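Local coordinates for penicillin-binding protein 1A (Mycobacterium tuberculosis, PDB 5CXW) that polymerises and cross-links cell-wall peptidoglycan, its penicillin-sensitive transpeptidase domain being the part described here, at residues Asn303-Met308 with Ala318-Thr323; Asp59-Val64 with Gly322-Asp327. One frame throughout, in Å; residues are numbered along the deposited sequence.

Interaction 1: Asn303-Met308 with Ala318-Thr323; sequences NKDAWM and AVWVGT. With PEG (di(hydroxyethyl)ether), chain D.
An antiparallel pairing of the hairpin strands 303-312 and 315-323, buried in the transpeptidase sheet, sets Trp320 against Trp307. This pair is non-hydrogen-bonded; Ala306 with Val321 and Met308 with Val319, on the other sheet face, are hydrogen-bonded. Trp320 CB and CD1 lie over one face of the Trp307 indole, CB 3.9 Å from the centroid of its six-membered ring, a CH-pi contact. Trp320 CD1 reaches 3.5 Å from Trp307 NE1. The edge of Trp320 is turned to the face of Trp307, planes 63° apart. Trp307 NE1 itself bonds Gln94 O.

Trp320 CG lies anti to the backbone N (chi1 166°), which carries the ring to Trp307 and Asp305. Trp320 NE1 gives a nearly straight 2.9 Å bond in its ring plane to Asp305 OD2. Asp305 OD2 accepts it with its anti lone pair. Asp305 OD1 takes Lys304 NZ in a 2.8 Å salt bridge and bonds Thr295 OG1. Both carboxylate oxygens are thus held, which should limit rotation. Lys304 NZ also bonds Gln94 OE1 and O2 of a PEG probably from the crystallisation liquor. Asn303 touches the bound penicillin V, placing this hairpin beside the active-site cleft of the penicillin-binding transpeptidase fold.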
loop_
_atom_site.group_PDB
_atom_site.type_symbol
_atom_site.label_atom_id
_atom_site.label_comp_id
_atom_site.label_asym_id
_atom_site.label_seq_id
_atom_site.Cartn_x
_atom_site.Cartn_y
_atom_site.Cartn_z
ATOM N N ASN A 303 -10.453 16.775 0.810
ATOM C CA ASN A 303 -9.746 15.508 0.568
ATOM C C ASN A 303 -10.572 14.622 -0.351
ATOM O O ASN A 303 -11.781 14.770 -0.375
ATOM C CB ASN A 303 -9.493 14.771 1.886
ATOM C CG ASN A 303 -8.608 15.589 2.823
ATOM O OD1 ASN A 303 -7.863 16.477 2.372
ATOM N ND2 ASN A 303 -8.675 15.283 4.110
ATOM N N LYS A 304 -9.935 13.682 -1.025
ATOM C CA LYS A 304 -10.595 12.802 -1.941
ATOM C C LYS A 304 -10.415 11.344 -1.608
ATOM O O LYS A 304 -11.392 10.609 -1.554
ATOM C CB LYS A 304 -10.153 13.062 -3.380
ATOM C CG LYS A 304 -10.869 12.180 -4.407
ATOM C CD LYS A 304 -10.673 12.670 -5.832
ATOM C CE LYS A 304 -9.228 12.487 -6.320
ATOM N NZ LYS A 304 -8.837 11.056 -6.661
ATOM N N ASP A 305 -9.182 10.937 -1.359
ATOM C CA ASP A 305 -8.832 9.562 -1.026
ATOM C C ASP A 305 -7.979 9.592 0.229
ATOM O O ASP A 305 -7.165 10.493 0.428
ATOM C CB ASP A 305 -7.977 8.853 -2.076
ATOM C CG ASP A 305 -8.492 8.996 -3.483
ATOM O OD1 ASP A 305 -8.176 9.996 -4.130
ATOM O OD2 ASP A 305 -9.229 8.069 -3.929
ATOM N N ALA A 306 -8.161 8.607 1.076
ATOM C CA ALA A 306 -7.427 8.515 2.320
ATOM C C ALA A 306 -6.879 7.131 2.468
ATOM O O ALA A 306 -7.596 6.167 2.258
ATOM C CB ALA A 306 -8.326 8.897 3.460
ATOM N N TRP A 307 -5.602 7.008 2.811
ATOM C CA TRP A 307 -4.913 5.754 2.866
ATOM C C TRP A 307 -4.125 5.502 4.162
ATOM O O TRP A 307 -3.509 6.433 4.722
ATOM C CB TRP A 307 -3.840 5.704 1.777
ATOM C CG TRP A 307 -4.303 5.634 0.363
ATOM C CD1 TRP A 307 -4.786 6.670 -0.413
ATOM C CD2 TRP A 307 -4.372 4.450 -0.432
ATOM N NE1 TRP A 307 -5.117 6.173 -1.683
ATOM C CE2 TRP A 307 -4.824 4.835 -1.728
ATOM C CE3 TRP A 307 -4.026 3.102 -0.204
ATOM C CZ2 TRP A 307 -4.960 3.937 -2.754
ATOM C CZ3 TRP A 307 -4.151 2.179 -1.256
ATOM C CH2 TRP A 307 -4.634 2.606 -2.521
ATOM N N MET A 308 -4.032 4.243 4.566
ATOM C CA MET A 308 -3.015 3.803 5.499
ATOM C C MET A 308 -2.500 2.478 4.998
ATOM O O MET A 308 -3.302 1.522 4.797
ATOM C CB MET A 308 -3.550 3.644 6.925
ATOM C CG MET A 308 -2.543 3.115 7.956
ATOM S SD MET A 308 -1.021 4.101 7.981
ATOM C CE MET A 308 -0.838 4.496 9.737
ATOM N N ALA A 318 -2.875 -2.815 3.244
ATOM C CA ALA A 318 -3.198 -1.547 2.659
ATOM C C ALA A 318 -4.711 -1.275 2.838
ATOM O O ALA A 318 -5.539 -2.141 2.611
ATOM C CB ALA A 318 -2.887 -1.557 1.164
ATOM N N VAL A 319 -5.031 -0.038 3.205
ATOM C CA VAL A 319 -6.411 0.404 3.348
ATOM C C VAL A 319 -6.574 1.726 2.631
ATOM O O VAL A 319 -5.827 2.677 2.850
ATOM C CB VAL A 319 -6.788 0.662 4.804
ATOM C CG1 VAL A 319 -8.237 1.122 4.926
ATOM C CG2 VAL A 319 -6.528 -0.609 5.685
ATOM N N TRP A 320 -7.657 1.765 1.853
ATOM C CA TRP A 320 -8.157 2.965 1.171
ATOM C C TRP A 320 -9.583 3.229 1.646
ATOM O O TRP A 320 -10.354 2.307 1.850
ATOM C CB TRP A 320 -8.129 2.749 -0.332
ATOM C CG TRP A 320 -8.924 3.769 -1.139
ATOM C CD1 TRP A 320 -8.453 4.969 -1.630
ATOM C CD2 TRP A 320 -10.283 3.672 -1.576
ATOM N NE1 TRP A 320 -9.442 5.603 -2.347
ATOM C CE2 TRP A 320 -10.582 4.843 -2.305
ATOM C CE3 TRP A 320 -11.287 2.708 -1.429
ATOM C CZ2 TRP A 320 -11.823 5.041 -2.933
ATOM C CZ3 TRP A 320 -12.508 2.920 -2.013
ATOM C CH2 TRP A 320 -12.772 4.093 -2.773
ATOM N N VAL A 321 -9.874 4.508 1.864
ATOM C CA VAL A 321 -11.226 4.992 2.030
ATOM C C VAL A 321 -11.464 6.098 1.013
ATOM O O VAL A 321 -10.619 6.980 0.794
ATOM C CB VAL A 321 -11.472 5.487 3.470
ATOM C CG1 VAL A 321 -12.892 6.052 3.603
ATOM C CG2 VAL A 321 -11.239 4.382 4.488
ATOM N N GLY A 322 -12.645 6.103 0.395
ATOM C CA GLY A 322 -13.033 7.164 -0.552
ATOM C C GLY A 322 -14.529 7.106 -0.765
ATOM O O GLY A 322 -15.258 6.563 0.089
ATOM N N THR A 323 -14.984 7.626 -1.888
ATOM C CA THR A 323 -16.397 7.553 -2.208
ATOM C C THR A 323 -16.644 6.803 -3.482
ATOM O O THR A 323 -15.749 6.655 -4.331
ATOM C CB THR A 323 -17.078 8.938 -2.302
ATOM O OG1 THR A 323 -16.716 9.634 -3.511
ATOM C CG2 THR A 323 -16.745 9.793 -1.072
HETATM O O2 PEG D . -8.472 11.343 -9.621
HETATM C C3 PEG D . -8.744 10.497 -10.730
HETATM C C4 PEG D . -7.944 9.237 -10.554
HETATM O O4 PEG D . -6.819 9.326 -11.405
HETATM O O HOH W 1 -13.016 9.263 -3.227
#

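Interaction 2: Asp59-Val64 with Gly322-Asp327; sequences DMRAAV and GTVKGD
Val324 lies over one face of the Arg61 guanidinium, with Val324 CB 3.8 Å from Arg61 CZ and offset toward the rim. The two side chains run side by side and point the same way. The contact joins strand 60-67 to the end of strand 315-323 in the antiparallel sheet of the transpeptidase domain. It is strand pairing with side-chain packing at its end, away from the penicillin site.

Arg61 and Gly322 form a hydrogen-bonded pair. Arg61 N donates a hydrogen bond to Gly322 O, and Gly322 N returns a bond to Arg61 O. One residue further out, Met60 and Thr323 are a non-hydrogen-bonded pair with CA atoms 4.4 Å apart. Their side chains diverge. Met60 CB points away from the other segment, and its side chain packs on Leu53 of helix 39-53 and Leu343 of helix 343-356. Met60 CG still passes 3.6 Å from Gly322 O.

Beyond the strand end the pairing is carried on by Val324 N, which bonds to Asp59 O at 2.8 Å. The same oxygen receives a CA-H contact from Thr323. Val324 CG1 sits between its own backbone N and carbonyl carbon (chi1 56°), and from there it meets Asp59 CB at 4.0 Å. Val324 CG2 lies 3.8 Å from Arg61 NH2. Val324 thus touches both Asp59 and Arg61. After it the chain turns, and Gly326 N makes weak bonds back to Thr323 O and Thr323 OG1.

The Arg61 chain bends at chi2 (-76°), which folds the guanidinium back toward its own strand. There Arg61 NH1 is held by Pro58 O as well as by Met60 O. The bond from Arg61 NH1 to Met60 O is 2.9 Å long and lies in the guanidinium plane, but the nitrogen stands above the carbonyl plane of Met60.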
loop_
_atom_site.group_PDB
_atom_site.type_symbol
_atom_site.label_atom_id
_atom_site.label_comp_id
_atom_site.label_asym_id
_atom_site.label_seq_id
_atom_site.Cartn_x
_atom_site.Cartn_y
_atom_site.Cartn_z
ATOM N N ASP A 59 -22.485 6.678 0.468
ATOM C CA ASP A 59 -21.576 6.670 -0.682
ATOM C C ASP A 59 -20.096 6.376 -0.323
ATOM O O ASP A 59 -19.268 6.153 -1.209
ATOM C CB ASP A 59 -21.636 8.050 -1.395
ATOM C CG ASP A 59 -22.989 8.351 -2.031
ATOM O OD1 ASP A 59 -23.749 7.411 -2.305
ATOM O OD2 ASP A 59 -23.296 9.555 -2.233
ATOM N N MET A 60 -19.764 6.380 0.961
ATOM C CA MET A 60 -18.395 6.056 1.369
ATOM C C MET A 60 -18.086 4.605 1.071
ATOM O O MET A 60 -18.947 3.702 1.221
ATOM C CB MET A 60 -18.220 6.312 2.860
ATOM C CG MET A 60 -16.779 6.288 3.295
ATOM S SD MET A 60 -16.522 6.905 4.942
ATOM C CE MET A 60 -17.116 8.604 4.777
ATOM N N ARG A 61 -16.850 4.361 0.651
ATOM C CA ARG A 61 -16.379 3.011 0.338
ATOM C C ARG A 61 -15.031 2.790 0.987
ATOM O O ARG A 61 -14.289 3.750 1.292
ATOM C CB ARG A 61 -16.269 2.827 -1.167
ATOM C CG ARG A 61 -17.614 2.951 -1.917
ATOM C CD ARG A 61 -18.430 1.698 -1.712
ATOM N NE ARG A 61 -19.687 1.777 -2.464
ATOM C CZ ARG A 61 -20.774 2.416 -2.076
ATOM N NH1 ARG A 61 -20.823 3.104 -0.908
ATOM N NH2 ARG A 61 -21.841 2.401 -2.876
ATOM N N ALA A 62 -14.701 1.520 1.202
ATOM C CA ALA A 62 -13.354 1.141 1.672
ATOM C C ALA A 62 -12.838 -0.075 0.930
ATOM O O ALA A 62 -13.620 -0.854 0.364
ATOM C CB ALA A 62 -13.355 0.869 3.184
ATOM N N ALA A 63 -11.532 -0.247 0.916
ATOM C CA ALA A 63 -10.916 -1.468 0.446
ATOM C C ALA A 63 -9.732 -1.822 1.337
ATOM O O ALA A 63 -9.007 -0.903 1.786
ATOM C CB ALA A 63 -10.468 -1.305 -0.989
ATOM N N VAL A 64 -9.555 -3.129 1.601
ATOM C CA VAL A 64 -8.487 -3.634 2.466
ATOM C C VAL A 64 -7.873 -4.867 1.823
ATOM O O VAL A 64 -8.581 -5.787 1.411
ATOM C CB VAL A 64 -9.028 -4.079 3.830
ATOM C CG1 VAL A 64 -7.902 -4.489 4.766
ATOM C CG2 VAL A 64 -9.859 -2.989 4.498
ATOM N N GLY A 322 -12.645 6.103 0.395
ATOM C CA GLY A 322 -13.033 7.164 -0.552
ATOM C C GLY A 322 -14.529 7.106 -0.765
ATOM O O GLY A 322 -15.258 6.563 0.089
ATOM N N THR A 323 -14.984 7.626 -1.888
ATOM C CA THR A 323 -16.397 7.553 -2.208
ATOM C C THR A 323 -16.644 6.803 -3.482
ATOM O O THR A 323 -15.749 6.655 -4.331
ATOM C CB THR A 323 -17.078 8.938 -2.302
ATOM O OG1 THR A 323 -16.716 9.634 -3.511
ATOM C CG2 THR A 323 -16.745 9.793 -1.072
ATOM N N VAL A 324 -17.894 6.352 -3.659
ATOM C CA VAL A 324 -18.159 5.434 -4.752
ATOM C C VAL A 324 -17.902 6.027 -6.157
ATOM O O VAL A 324 -17.422 5.324 -7.024
ATOM C CB VAL A 324 -19.585 4.863 -4.673
ATOM C CG1 VAL A 324 -20.617 5.972 -4.635
ATOM C CG2 VAL A 324 -19.815 3.880 -5.795
ATOM N N LYS A 325 -18.219 7.292 -6.378
ATOM C CA LYS A 325 -17.912 7.948 -7.677
ATOM C C LYS A 325 -16.636 8.767 -7.675
ATOM O O LYS A 325 -16.231 9.233 -8.715
ATOM C CB LYS A 325 -19.066 8.833 -8.157
ATOM C CG LYS A 325 -20.204 8.058 -8.783
ATOM C CD LYS A 325 -21.179 8.995 -9.473
ATOM C CE LYS A 325 -22.163 8.229 -10.328
ATOM N NZ LYS A 325 -23.341 9.051 -10.731
ATOM N N GLY A 326 -16.002 8.947 -6.523
ATOM C CA GLY A 326 -14.746 9.611 -6.445
ATOM C C GLY A 326 -14.757 11.056 -6.864
ATOM O O GLY A 326 -13.734 11.538 -7.335
ATOM N N ASP A 327 -15.900 11.701 -6.674
ATOM C CA ASP A 327 -16.186 13.063 -7.149
ATOM C C ASP A 327 -16.809 13.944 -6.040
ATOM O O ASP A 327 -17.603 14.835 -6.336
ATOM C CB ASP A 327 -17.230 12.972 -8.278
ATOM C CG ASP A 327 -18.565 12.455 -7.787
ATOM O OD1 ASP A 327 -18.676 11.969 -6.625
ATOM O OD2 ASP A 327 -19.544 12.525 -8.558
#

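In the fold
After its N-terminal helices and strand 32-35, the chain passes helix 39-53 and enters the sheet on strand 60-67. It then runs through most of the transpeptidase domain, including Ser97, the probable acyl-ester residue, before strands 289-296, 303-312 and 315-323. Interaction 1 closes a short hairpin loop between the last two. Interaction 2 closes a loop of 257 residues, and the hairpin turn lies within it. The two contacts share Gly322 and Thr323. Strand 315-323 is paired with 303-312 on one edge and 60-67 on the other. Trp320 O probably accepts a hydrogen bond from Ala63 N, next to both pairings. Together they join the early strand 60-67 to the hairpin whose Asn303 touches the penicillin.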